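Local coordinates for Ets DNA-binding protein pokkuri (Drosophila melanogaster, PDB 1SV0) that represses transcription as an ETS-family DNA-binding factor that restrains photoreceptor development, here represented by its SAM/Pointed domain in complex with the SAM domain of Mae, at residues A[46-54]-A[63-73]. The protein carries 1 engineered substitution. Sequence-based numbering, arbitrary orientation.
Sequences LCLLTRADF and DVLHNVLQMLI
His66 of helix 62-77 projects into the start of helix 51-57, where Arg51 lies over one face of its imidazole: CB of Arg51 sits 4.2 Å from the ring centroid, nearly on the ring normal. The opposite face carries the amide NE2 of Gln70, which also donates to the backbone O of His66. A water bridges Leu49 O and His66 NE2, so the edge of the ring is tied to the loop leading into the helix. That helix opens with a capping box, in which Asp53 N donates to Thr50 OG1 and Thr50 N to Asp53 OD2.

CG and CD of Arg51 pass obliquely over CB of Asp63. A bend at chi3 (-46°) then carries the guanidinium to Asn67, and NH1 donates to Asn67 OD1 at 2.8 Å, approaching from above the amide carbonyl plane. NH1 also lies 2.9 Å from His66 ND1, but at a poor angle for a hydrogen bond, the guanidinium and ring planes being almost perpendicular.

Apolar contacts fill the inner side. The Phe54 ring receives CA of His66 over one face and Leu49 CD1 over the other, while CD2 of Leu69 meets its edge at CZ, 3.8 Å away. The same methyl presses on Leu46 CG at a tight 3.4 Å. The side chain of Leu69 extends away from its own backbone N (chi1 -179°), and chi2 near 56° turns CD1 to Cys47 SG, which also touches Ile73 CD1 at 3.6 Å.

The contact thus joins the type I turn at Leu46 to Leu49 and the first turn of helix 51-57 to the C-terminal helix of the SAM domain. Helix 15-28 adjoins it through Val18 on Leu46 and Cys25 on Leu65, while Asp63 forms a salt bridge with Arg60 of the Mae chain.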
ATOM      1  N   LEU A  46       8.238  -0.523  17.148  1.00 36.81           N
ATOM      2  CA  LEU A  46       7.526  -0.441  15.874  1.00 33.98           C
ATOM      3  C   LEU A  46       7.450  -1.844  15.288  1.00 34.94           C
ATOM      4  O   LEU A  46       6.399  -2.281  14.821  1.00 34.07           O
ATOM      5  CB  LEU A  46       8.258   0.467  14.873  1.00 32.78           C
ATOM      6  CG  LEU A  46       7.554   0.639  13.512  1.00 29.88           C
ATOM      7  CD1 LEU A  46       6.306   1.491  13.696  1.00 31.09           C
ATOM      8  CD2 LEU A  46       8.484   1.290  12.499  1.00 29.92           C
ATOM      9  N   CYS A  47       8.573  -2.553  15.337  1.00 35.51           N
ATOM     10  CA  CYS A  47       8.647  -3.894  14.779  1.00 39.95           C
ATOM     11  C   CYS A  47       7.841  -4.949  15.529  1.00 40.44           C
ATOM     12  O   CYS A  47       7.694  -6.064  15.047  1.00 40.59           O
ATOM     13  CB  CYS A  47      10.111  -4.330  14.668  1.00 38.23           C
ATOM     14  SG  CYS A  47      11.049  -3.386  13.449  1.00 39.22           S
ATOM     15  N   LEU A  48       7.322  -4.595  16.700  1.00 41.99           N
ATOM     16  CA  LEU A  48       6.530  -5.532  17.487  1.00 43.68           C
ATOM     17  C   LEU A  48       5.038  -5.330  17.271  1.00 43.49           C
ATOM     18  O   LEU A  48       4.227  -6.141  17.716  1.00 43.72           O
ATOM     19  CB  LEU A  48       6.875  -5.412  18.980  1.00 44.40           C
ATOM     20  CG  LEU A  48       8.028  -6.309  19.456  1.00 47.03           C
ATOM     21  CD1 LEU A  48       9.217  -6.142  18.541  1.00 48.36           C
ATOM     22  CD2 LEU A  48       8.406  -5.976  20.897  1.00 47.41           C
ATOM     23  N   LEU A  49       4.669  -4.251  16.585  1.00 42.00           N
ATOM     24  CA  LEU A  49       3.258  -3.991  16.319  1.00 40.56           C
ATOM     25  C   LEU A  49       2.699  -5.087  15.427  1.00 39.95           C
ATOM     26  O   LEU A  49       3.318  -5.459  14.432  1.00 40.00           O
ATOM     27  CB  LEU A  49       3.064  -2.636  15.631  1.00 38.81           C
ATOM     28  CG  LEU A  49       3.356  -1.380  16.455  1.00 40.42           C
ATOM     29  CD1 LEU A  49       2.992  -0.145  15.636  1.00 40.08           C
ATOM     30  CD2 LEU A  49       2.557  -1.416  17.755  1.00 39.31           C
ATOM     31  N   THR A  50       1.535  -5.606  15.798  1.00 39.23           N
ATOM     32  CA  THR A  50       0.870  -6.649  15.031  1.00 39.48           C
ATOM     33  C   THR A  50       0.211  -5.982  13.841  1.00 39.74           C
ATOM     34  O   THR A  50       0.084  -4.757  13.804  1.00 39.72           O
ATOM     35  CB  THR A  50      -0.239  -7.335  15.850  1.00 39.25           C
ATOM     36  OG1 THR A  50      -1.292  -6.397  16.101  1.00 37.35           O
ATOM     37  CG2 THR A  50       0.310  -7.832  17.178  1.00 40.82           C
ATOM     38  N   ARG A  51      -0.225  -6.778  12.875  1.00 40.13           N
ATOM     39  CA  ARG A  51      -0.872  -6.215  11.702  1.00 41.69           C
ATOM     40  C   ARG A  51      -2.105  -5.422  12.125  1.00 41.47           C
ATOM     41  O   ARG A  51      -2.397  -4.371  11.559  1.00 39.91           O
ATOM     42  CB  ARG A  51      -1.275  -7.320  10.726  1.00 43.93           C
ATOM     43  CG  ARG A  51      -1.784  -6.801   9.388  1.00 47.54           C
ATOM     44  CD  ARG A  51      -2.331  -7.938   8.542  1.00 51.89           C
ATOM     45  NE  ARG A  51      -1.430  -9.088   8.547  1.00 55.52           N
ATOM     46  CZ  ARG A  51      -0.172  -9.060   8.118  1.00 57.27           C
ATOM     47  NH1 ARG A  51       0.347  -7.935   7.642  1.00 59.11           N
ATOM     48  NH2 ARG A  51       0.571 -10.157   8.170  1.00 57.16           N
ATOM     49  N   ALA A  52      -2.822  -5.928  13.125  1.00 41.48           N
ATOM     50  CA  ALA A  52      -4.019  -5.254  13.623  1.00 41.35           C
ATOM     51  C   ALA A  52      -3.650  -3.932  14.294  1.00 41.95           C
ATOM     52  O   ALA A  52      -4.405  -2.959  14.219  1.00 41.97           O
ATOM     53  CB  ALA A  52      -4.765  -6.156  14.608  1.00 43.84           C
ATOM     54  N   ASP A  53      -2.497  -3.901  14.959  1.00 41.16           N
ATOM     55  CA  ASP A  53      -2.032  -2.679  15.613  1.00 40.54           C
ATOM     56  C   ASP A  53      -1.856  -1.596  14.552  1.00 39.60           C
ATOM     57  O   ASP A  53      -2.318  -0.465  14.715  1.00 38.32           O
ATOM     58  CB  ASP A  53      -0.682  -2.897  16.310  1.00 42.27           C
ATOM     59  CG  ASP A  53      -0.821  -3.472  17.703  1.00 45.60           C
ATOM     60  OD1 ASP A  53      -1.737  -3.038  18.432  1.00 47.23           O
ATOM     61  OD2 ASP A  53      -0.005  -4.343  18.078  1.00 44.35           O
ATOM     62  N   PHE A  54      -1.163  -1.949  13.473  1.00 37.89           N
ATOM     63  CA  PHE A  54      -0.928  -1.009  12.388  1.00 37.78           C
ATOM     64  C   PHE A  54      -2.255  -0.592  11.796  1.00 38.65           C
ATOM     65  O   PHE A  54      -2.465   0.583  11.489  1.00 38.54           O
ATOM     66  CB  PHE A  54      -0.074  -1.646  11.292  1.00 36.22           C
ATOM     67  CG  PHE A  54       1.382  -1.306  11.384  1.00 34.80           C
ATOM     68  CD1 PHE A  54       2.279  -2.192  11.970  1.00 34.62           C
ATOM     69  CD2 PHE A  54       1.860  -0.104  10.867  1.00 34.81           C
ATOM     70  CE1 PHE A  54       3.634  -1.889  12.043  1.00 33.46           C
ATOM     71  CE2 PHE A  54       3.222   0.213  10.934  1.00 33.18           C
ATOM     72  CZ  PHE A  54       4.107  -0.684  11.518  1.00 36.20           C
ATOM     73  N   ASP A  63      -1.912  -2.570   6.986  1.00 29.32           N
ATOM     74  CA  ASP A  63      -1.382  -3.883   6.645  1.00 31.25           C
ATOM     75  C   ASP A  63      -0.233  -3.791   5.652  1.00 31.58           C
ATOM     76  O   ASP A  63       0.724  -4.557   5.740  1.00 30.76           O
ATOM     77  CB  ASP A  63      -2.488  -4.812   6.117  1.00 32.94           C
ATOM     78  CG  ASP A  63      -3.275  -4.218   4.948  1.00 34.84           C
ATOM     79  OD1 ASP A  63      -4.198  -4.910   4.469  1.00 36.21           O
ATOM     80  OD2 ASP A  63      -2.991  -3.081   4.506  1.00 35.17           O
ATOM     81  N   VAL A  64      -0.319  -2.849   4.715  1.00 30.31           N
ATOM     82  CA  VAL A  64       0.756  -2.655   3.748  1.00 29.99           C
ATOM     83  C   VAL A  64       2.020  -2.214   4.497  1.00 28.18           C
ATOM     84  O   VAL A  64       3.089  -2.796   4.323  1.00 27.77           O
ATOM     85  CB  VAL A  64       0.404  -1.565   2.710  1.00 30.09           C
ATOM     86  CG1 VAL A  64       1.629  -1.254   1.844  1.00 30.22           C
ATOM     87  CG2 VAL A  64      -0.754  -2.033   1.842  1.00 33.76           C
ATOM     88  N   LEU A  65       1.889  -1.185   5.329  1.00 28.12           N
ATOM     89  CA  LEU A  65       3.028  -0.674   6.099  1.00 28.96           C
ATOM     90  C   LEU A  65       3.665  -1.777   6.929  1.00 28.09           C
ATOM     91  O   LEU A  65       4.887  -1.906   6.978  1.00 29.59           O
ATOM     92  CB  LEU A  65       2.590   0.457   7.038  1.00 30.79           C
ATOM     93  CG  LEU A  65       2.083   1.735   6.378  1.00 35.85           C
ATOM     94  CD1 LEU A  65       1.653   2.721   7.460  1.00 37.00           C
ATOM     95  CD2 LEU A  65       3.191   2.334   5.502  1.00 36.30           C
ATOM     96  N   HIS A  66       2.829  -2.565   7.593  1.00 28.20           N
ATOM     97  CA  HIS A  66       3.317  -3.662   8.416  1.00 30.82           C
ATOM     98  C   HIS A  66       4.133  -4.629   7.569  1.00 30.76           C
ATOM     99  O   HIS A  66       5.253  -4.991   7.924  1.00 29.38           O
ATOM    100  CB  HIS A  66       2.139  -4.394   9.067  1.00 30.86           C
ATOM    101  CG  HIS A  66       2.532  -5.616   9.837  1.00 32.80           C
ATOM    102  ND1 HIS A  66       2.515  -6.879   9.288  1.00 33.01           N
ATOM    103  CD2 HIS A  66       2.932  -5.768  11.121  1.00 34.52           C
ATOM    104  CE1 HIS A  66       2.884  -7.759  10.202  1.00 32.97           C
ATOM    105  NE2 HIS A  66       3.142  -7.111  11.324  1.00 34.80           N
ATOM    106  N   ASN A  67       3.577  -5.039   6.436  1.00 32.25           N
ATOM    107  CA  ASN A  67       4.291  -5.972   5.580  1.00 35.20           C
ATOM    108  C   ASN A  67       5.605  -5.405   5.074  1.00 34.31           C
ATOM    109  O   ASN A  67       6.609  -6.117   5.019  1.00 34.97           O
ATOM    110  CB  ASN A  67       3.402  -6.422   4.425  1.00 36.66           C
ATOM    111  CG  ASN A  67       2.267  -7.300   4.900  1.00 41.70           C
ATOM    112  OD1 ASN A  67       2.432  -8.064   5.850  1.00 45.15           O
ATOM    113  ND2 ASN A  67       1.114  -7.207   4.246  1.00 42.23           N
ATOM    114  N   VAL A  68       5.615  -4.124   4.722  1.00 33.34           N
ATOM    115  CA  VAL A  68       6.850  -3.517   4.247  1.00 33.28           C
ATOM    116  C   VAL A  68       7.898  -3.586   5.353  1.00 32.88           C
ATOM    117  O   VAL A  68       9.046  -3.969   5.114  1.00 30.11           O
ATOM    118  CB  VAL A  68       6.652  -2.045   3.855  1.00 32.93           C
ATOM    119  CG1 VAL A  68       8.005  -1.392   3.616  1.00 32.66           C
ATOM    120  CG2 VAL A  68       5.803  -1.960   2.598  1.00 32.68           C
ATOM    121  N   LEU A  69       7.497  -3.212   6.562  1.00 31.38           N
ATOM    122  CA  LEU A  69       8.415  -3.238   7.693  1.00 32.61           C
ATOM    123  C   LEU A  69       8.944  -4.653   7.921  1.00 31.86           C
ATOM    124  O   LEU A  69      10.149  -4.852   8.046  1.00 32.47           O
ATOM    125  CB  LEU A  69       7.713  -2.723   8.953  1.00 32.68           C
ATOM    126  CG  LEU A  69       8.527  -2.662  10.246  1.00 33.91           C
ATOM    127  CD1 LEU A  69       9.775  -1.821  10.013  1.00 32.74           C
ATOM    128  CD2 LEU A  69       7.665  -2.065  11.382  1.00 31.60           C
ATOM    129  N   GLN A  70       8.044  -5.631   7.978  1.00 33.19           N
ATOM    130  CA  GLN A  70       8.448  -7.025   8.180  1.00 36.65           C
ATOM    131  C   GLN A  70       9.461  -7.423   7.098  1.00 38.10           C
ATOM    132  O   GLN A  70      10.454  -8.100   7.374  1.00 36.69           O
ATOM    133  CB  GLN A  70       7.232  -7.952   8.097  1.00 38.41           C
ATOM    134  CG  GLN A  70       6.510  -8.291   9.411  1.00 42.16           C
ATOM    135  CD  GLN A  70       6.892  -7.423  10.601  1.00 42.65           C
ATOM    136  OE1 GLN A  70       7.756  -7.791  11.396  1.00 42.71           O
ATOM    137  NE2 GLN A  70       6.244  -6.268  10.728  1.00 42.83           N
ATOM    138  N   MET A  71       9.208  -6.998   5.865  1.00 38.39           N
ATOM    139  CA  MET A  71      10.112  -7.319   4.762  1.00 39.72           C
ATOM    140  C   MET A  71      11.491  -6.707   4.944  1.00 38.72           C
ATOM    141  O   MET A  71      12.496  -7.337   4.617  1.00 36.51           O
ATOM    142  CB  MET A  71       9.517  -6.871   3.432  1.00 42.55           C
ATOM    143  CG  MET A  71       8.363  -7.741   2.983  1.00 49.09           C
ATOM    144  SD  MET A  71       8.836  -9.480   3.091  1.00 56.40           S
ATOM    145  CE  MET A  71       9.742  -9.683   1.530  1.00 55.07           C
ATOM    146  N   LEU A  72      11.541  -5.482   5.465  1.00 36.87           N
ATOM    147  CA  LEU A  72      12.813  -4.811   5.700  1.00 39.53           C
ATOM    148  C   LEU A  72      13.634  -5.591   6.721  1.00 40.40           C
ATOM    149  O   LEU A  72      14.864  -5.641   6.633  1.00 40.41           O
ATOM    150  CB  LEU A  72      12.579  -3.380   6.199  1.00 41.02           C
ATOM    151  CG  LEU A  72      12.347  -2.286   5.139  1.00 43.61           C
ATOM    152  CD1 LEU A  72      11.456  -2.798   4.028  1.00 46.23           C
ATOM    153  CD2 LEU A  72      11.734  -1.059   5.796  1.00 42.55           C
ATOM    154  N   ILE A  73      12.954  -6.193   7.693  1.00 40.86           N
ATOM    155  CA  ILE A  73      13.640  -6.982   8.713  1.00 42.63           C
ATOM    156  C   ILE A  73      14.210  -8.238   8.064  1.00 44.01           C
ATOM    157  O   ILE A  73      15.397  -8.530   8.199  1.00 43.10           O
ATOM    158  CB  ILE A  73      12.691  -7.385   9.850  1.00 41.47           C
ATOM    159  CG1 ILE A  73      12.074  -6.128  10.475  1.00 41.38           C
ATOM    160  CG2 ILE A  73      13.459  -8.169  10.910  1.00 42.84           C
ATOM    161  CD1 ILE A  73      11.038  -6.406  11.553  1.00 40.52           C
TER
HETATM  162  O   HOH W   1       3.786  -8.214  14.034  1.00 52.76           O